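Hypothetical protein (Ruminococcus gnavus, PDB 4QAN) is of unknown function but has a cystatin-like fold, is a divergent member of the NTF2-like superfamily, and binds magnesium. Local coordinates at residues N10-L15 and Q250-E255; F211-I216 and F243-S248. All coordinates share one frame; numbering follows the deposited sequence.

Interaction 1: residues N10-L15 and Q250-E255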
loop_
_atom_site.group_PDB
_atom_site.type_symbol
_atom_site.label_atom_id
_atom_site.label_comp_id
_atom_site.label_asym_id
_atom_site.label_seq_id
_atom_site.Cartn_x
_atom_site.Cartn_y
_atom_site.Cartn_z
ATOM N N ASN A 10 -0.741 9.486 13.345
ATOM C CA ASN A 10 -0.494 8.880 14.631
ATOM C C ASN A 10 0.999 8.633 14.694
ATOM O O ASN A 10 1.509 7.680 14.094
ATOM C CB ASN A 10 -1.276 7.572 14.741
ATOM C CG ASN A 10 -1.132 6.904 16.092
ATOM O OD1 ASN A 10 -0.330 7.317 16.920
ATOM N ND2 ASN A 10 -1.908 5.841 16.311
ATOM N N VAL A 11 1.705 9.519 15.384
ATOM C CA VAL A 11 3.131 9.337 15.598
ATOM C C VAL A 11 3.233 8.321 16.731
ATOM O O VAL A 11 3.250 8.677 17.904
ATOM C CB VAL A 11 3.859 10.653 15.950
ATOM C CG1 VAL A 11 5.375 10.443 15.937
ATOM C CG2 VAL A 11 3.484 11.756 14.967
ATOM N N THR A 12 3.259 7.045 16.362
ATOM C CA THR A 12 3.229 5.952 17.332
ATOM C C THR A 12 4.506 5.967 18.165
ATOM O O THR A 12 5.468 6.642 17.799
ATOM C CB THR A 12 3.121 4.588 16.628
ATOM O OG1 THR A 12 4.310 4.342 15.874
ATOM C CG2 THR A 12 1.931 4.534 15.697
ATOM N N GLU A 13 4.523 5.209 19.264
ATOM C CA GLU A 13 5.714 5.087 20.114
ATOM C C GLU A 13 6.945 4.678 19.307
ATOM O O GLU A 13 8.025 5.226 19.501
ATOM C CB GLU A 13 5.485 4.073 21.249
ATOM C CG GLU A 13 4.681 4.614 22.422
ATOM C CD GLU A 13 4.216 3.528 23.389
ATOM O OE1 GLU A 13 4.813 2.423 23.414
ATOM O OE2 GLU A 13 3.242 3.783 24.138
ATOM N N SER A 14 6.790 3.718 18.401
ATOM C CA SER A 14 7.921 3.297 17.573
ATOM C C SER A 14 8.339 4.401 16.593
ATOM O O SER A 14 9.526 4.638 16.385
ATOM C CB SER A 14 7.602 2.010 16.821
ATOM O OG SER A 14 7.373 0.962 17.733
ATOM N N LEU A 15 7.368 5.091 16.007
ATOM C CA LEU A 15 7.700 6.196 15.110
ATOM C C LEU A 15 8.377 7.361 15.807
ATOM O O LEU A 15 9.090 8.098 15.164
ATOM C CB LEU A 15 6.477 6.691 14.360
ATOM C CG LEU A 15 6.141 5.773 13.193
ATOM C CD1 LEU A 15 4.706 6.014 12.758
ATOM C CD2 LEU A 15 7.142 5.945 12.044
ATOM N N GLN A 250 -1.279 2.781 20.685
ATOM C CA GLN A 250 -0.141 3.429 21.318
ATOM C C GLN A 250 1.068 3.227 20.413
ATOM O O GLN A 250 1.706 4.182 20.004
ATOM C CB GLN A 250 0.104 2.857 22.715
ATOM C CG GLN A 250 -1.072 3.010 23.670
ATOM C CD GLN A 250 -1.628 4.436 23.724
ATOM O OE1 GLN A 250 -0.911 5.388 24.058
ATOM N NE2 GLN A 250 -2.916 4.585 23.408
ATOM N N ASP A 251 1.332 1.977 20.055
ATOM C CA ASP A 251 2.481 1.635 19.236
ATOM C C ASP A 251 2.066 1.314 17.805
ATOM O O ASP A 251 0.865 1.248 17.478
ATOM C CB ASP A 251 3.214 0.455 19.876
ATOM C CG ASP A 251 4.667 0.370 19.462
ATOM O OD1 ASP A 251 5.127 1.187 18.632
ATOM O OD2 ASP A 251 5.348 -0.528 19.964
ATOM N N THR A 252 3.071 1.179 16.944
ATOM C CA THR A 252 2.880 0.790 15.549
ATOM C C THR A 252 2.223 -0.584 15.505
ATOM O O THR A 252 2.718 -1.523 16.130
ATOM C CB THR A 252 4.243 0.741 14.835
ATOM O OG1 THR A 252 4.723 2.080 14.630
ATOM C CG2 THR A 252 4.161 -0.015 13.511
ATOM N N SER A 253 1.112 -0.698 14.781
ATOM C CA SER A 253 0.316 -1.922 14.766
ATOM C C SER A 253 0.311 -2.556 13.375
ATOM O O SER A 253 -0.123 -1.922 12.420
ATOM C CB SER A 253 -1.125 -1.598 15.191
ATOM O OG SER A 253 -2.025 -2.628 14.823
ATOM N N PRO A 254 0.768 -3.823 13.254
ATOM C CA PRO A 254 0.689 -4.475 11.941
ATOM C C PRO A 254 -0.733 -4.590 11.441
ATOM O O PRO A 254 -0.991 -4.376 10.260
ATOM C CB PRO A 254 1.296 -5.868 12.176
ATOM C CG PRO A 254 1.403 -6.040 13.650
ATOM C CD PRO A 254 1.428 -4.671 14.259
ATOM N N GLU A 255 -1.657 -4.898 12.339
ATOM C CA GLU A 255 -3.050 -5.068 11.949
ATOM C C GLU A 255 -3.639 -3.768 11.380
ATOM O O GLU A 255 -4.344 -3.783 10.361
ATOM C CB GLU A 255 -3.897 -5.558 13.130
ATOM C CG GLU A 255 -3.503 -6.924 13.675
ATOM C CD GLU A 255 -2.267 -6.916 14.582
ATOM O OE1 GLU A 255 -1.764 -5.823 14.963
ATOM O OE2 GLU A 255 -1.793 -8.027 14.916
#
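Thr12 and Thr252 meet hydroxyl to hydroxyl where a loop near the N-terminus crosses the approach to helix 254-275, and Thr12 also opens an ST motif. From CB outward, CB and CG2 of Thr12 lie against the 250-255 backbone, and OG1 against a side chain. CB is 3.4 Å from Thr252 N, and CG2 rests against the peptide between Asp251 and Thr252. OG1 sits between the backbone N and the carbonyl carbon (chi1 66°), a rotation that lets it accept from Leu15 N within its own loop while it shares a short 2.6 Å hydrogen bond with Thr252 OG1. Thr252 OG1 is also bonded to Tyr210 OH, which ties the hydroxyl pair to a third part of the chain.

Asp251 is the second anchor. With chi1 at -157° the carboxylate swings away from the Asp251 backbone N and reaches Ser14. There OD1 takes a weak bond from Ser14 N, bent to 134° at the hydrogen. Ser14 OG lies 2.4 Å from Asp251 OD1, too short to be taken literally, so the detail of this bond is doubtful. Thr252 N also donates to OD1, from above the carboxylate plane.

The backbones are joined directly by Glu13 N to Gln250 O at 3.1 Å, a nearly straight bond. Beyond it the contact runs out to the surface. Ser253 N-caps the following helix through Leu256 N. At the outer edge, Glu13 OE2 comes within 3.6 Å of Gln250 CB.

Interaction 2: residues F211-I216 and F243-S248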
loop_
_atom_site.group_PDB
_atom_site.type_symbol
_atom_site.label_atom_id
_atom_site.label_comp_id
_atom_site.label_asym_id
_atom_site.label_seq_id
_atom_site.Cartn_x
_atom_site.Cartn_y
_atom_site.Cartn_z
ATOM N N PHE A 211 3.605 5.589 7.623
ATOM C CA PHE A 211 2.715 6.362 8.463
ATOM C C PHE A 211 1.504 5.531 8.871
ATOM O O PHE A 211 1.120 4.586 8.167
ATOM C CB PHE A 211 2.261 7.626 7.721
ATOM C CG PHE A 211 1.320 7.350 6.592
ATOM C CD1 PHE A 211 1.798 7.086 5.324
ATOM C CD2 PHE A 211 -0.047 7.329 6.806
ATOM C CE1 PHE A 211 0.925 6.813 4.284
ATOM C CE2 PHE A 211 -0.919 7.070 5.772
ATOM C CZ PHE A 211 -0.430 6.798 4.506
ATOM N N GLN A 212 0.942 5.890 10.028
ATOM C CA GLN A 212 -0.310 5.320 10.530
ATOM C C GLN A 212 -1.258 6.521 10.745
ATOM O O GLN A 212 -0.987 7.392 11.564
ATOM C CB GLN A 212 -0.072 4.512 11.838
ATOM C CG GLN A 212 -1.175 3.496 12.188
ATOM C CD GLN A 212 -0.827 2.554 13.353
ATOM O OE1 GLN A 212 0.123 1.773 13.280
ATOM N NE2 GLN A 212 -1.617 2.616 14.427
ATOM N N ALA A 213 -2.345 6.584 9.980
ATOM C CA ALA A 213 -3.279 7.697 10.113
ATOM C C ALA A 213 -4.053 7.530 11.424
ATOM O O ALA A 213 -4.187 6.409 11.920
ATOM C CB ALA A 213 -4.214 7.738 8.926
HETATM N N MSE A 214 -4.491 8.650 11.997
HETATM C CA MSE A 214 -5.318 8.624 13.196
HETATM C C MSE A 214 -6.764 8.657 12.791
HETATM O O MSE A 214 -7.088 9.060 11.686
HETATM C CB MSE A 214 -4.992 9.817 14.080
HETATM C CG MSE A 214 -5.610 11.108 13.567
HETATM SE SE MSE A 214 -5.129 12.559 14.798
HETATM C CE MSE A 214 -6.346 13.893 14.002
ATOM N N PRO A 215 -7.670 8.225 13.685
ATOM C CA PRO A 215 -9.082 8.385 13.353
ATOM C C PRO A 215 -9.494 9.860 13.264
ATOM O O PRO A 215 -9.083 10.654 14.098
ATOM C CB PRO A 215 -9.791 7.722 14.539
ATOM C CG PRO A 215 -8.814 6.719 15.021
ATOM C CD PRO A 215 -7.501 7.435 14.915
ATOM N N ILE A 216 -10.255 10.224 12.234
ATOM C CA ILE A 216 -10.995 11.493 12.235
ATOM C C ILE A 216 -12.430 11.213 11.828
ATOM O O ILE A 216 -12.702 10.260 11.090
ATOM C CB ILE A 216 -10.397 12.574 11.306
ATOM C CG1 ILE A 216 -10.417 12.122 9.852
ATOM C CG2 ILE A 216 -8.979 12.940 11.737
ATOM C CD1 ILE A 216 -9.875 13.171 8.899
ATOM N N PHE A 243 -10.359 9.103 7.561
ATOM C CA PHE A 243 -11.842 8.980 7.699
ATOM C C PHE A 243 -12.349 7.554 7.860
ATOM O O PHE A 243 -13.474 7.341 8.329
ATOM C CB PHE A 243 -12.577 9.656 6.527
ATOM C CG PHE A 243 -12.691 11.155 6.667
ATOM C CD1 PHE A 243 -13.393 11.711 7.723
ATOM C CD2 PHE A 243 -12.086 12.003 5.755
ATOM C CE1 PHE A 243 -13.485 13.093 7.873
ATOM C CE2 PHE A 243 -12.193 13.377 5.881
ATOM C CZ PHE A 243 -12.882 13.924 6.946
ATOM N N ALA A 244 -11.556 6.575 7.440
ATOM C CA ALA A 244 -11.906 5.165 7.649
ATOM C C ALA A 244 -10.988 4.463 8.658
ATOM O O ALA A 244 -11.040 3.256 8.804
ATOM C CB ALA A 244 -11.879 4.435 6.326
ATOM N N THR A 245 -10.161 5.220 9.361
ATOM C CA THR A 245 -9.290 4.640 10.377
ATOM C C THR A 245 -10.094 4.477 11.668
ATOM O O THR A 245 -10.371 5.441 12.352
ATOM C CB THR A 245 -8.058 5.525 10.582
ATOM O OG1 THR A 245 -7.404 5.696 9.314
ATOM C CG2 THR A 245 -7.096 4.897 11.595
ATOM N N THR A 246 -10.498 3.256 11.979
ATOM C CA THR A 246 -11.430 3.025 13.084
ATOM C C THR A 246 -10.773 2.901 14.443
ATOM O O THR A 246 -11.452 3.032 15.449
ATOM C CB THR A 246 -12.229 1.740 12.884
ATOM O OG1 THR A 246 -11.315 0.651 12.719
ATOM C CG2 THR A 246 -13.177 1.878 11.673
ATOM N N GLU A 247 -9.474 2.634 14.495
ATOM C CA GLU A 247 -8.786 2.595 15.781
ATOM C C GLU A 247 -7.474 3.335 15.745
ATOM O O GLU A 247 -6.833 3.431 14.704
ATOM C CB GLU A 247 -8.518 1.153 16.213
ATOM C CG GLU A 247 -9.759 0.292 16.390
ATOM C CD GLU A 247 -10.639 0.717 17.559
ATOM O OE1 GLU A 247 -10.202 1.561 18.379
ATOM O OE2 GLU A 247 -11.779 0.201 17.656
ATOM N N SER A 248 -7.102 3.870 16.901
ATOM C CA SER A 248 -5.757 4.333 17.171
ATOM C C SER A 248 -5.025 3.225 17.934
ATOM O O SER A 248 -5.613 2.188 18.275
ATOM C CB SER A 248 -5.799 5.609 18.001
ATOM O OG SER A 248 -4.508 6.167 18.144
HETATM O O HOH W 1 -4.022 4.993 14.464
#
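Ile216 lies over the Phe243 ring in a CH-pi contact, at one end of a packing between two irregular loops of this cystatin-like protein: one leads to helix 221-234, the other joins helix 237-242 to helix 254-275. No direct hydrogen bond links the two segments.

In the CH-pi contact, Ile216 turns CG1 between its backbone N and carbonyl carbon (chi1 62°), and the extended chain then lays CD1 almost exactly above the ring centre, 3.6 Å from the centroid and 10° off the normal; CG1 rests nearer the CD1-CE1 side of the ring. Farther along, carbons pack on backbone carbonyls by van der Waals contact. The Pro215 ring fits into the bend of the other loop, with CB 3.2 Å from Thr245 O and CG against the Glu247 carbonyl carbon. Thr245 points its methyl CG2 at Ala213 O, while its OG1 bonds back to Leu241 O.

Polar links are indirect. Gln350 NE2 bonds both Thr245 O and Ile216 O, bridging the loops from outside. A water does the same at the other end, donating to Ala213 O at 2.9 Å and to Glu247 O at 3.2 Å.

Interactions 1 and 2 are neighbours, their centres about 11 Å apart, and both are partly buried, with exposed residues at their margins. They share the 243-255 connection: interaction 2 uses its beginning, after helix 237-242, and interaction 1 its end, at the start of helix 254-275. Interaction 1 brings in a sequence-distant N-terminal loop and relies on direct polar bonds; interaction 2 joins loops close in sequence mainly by van der Waals packing, with water and an outside glutamine supplying the polar bridges. Gln212 links the two sites: its O probably accepts from Asn10 N at 2.8 Å, and, in one of its two modelled conformers, its OE1 from Ser253 N at 3.1 Å.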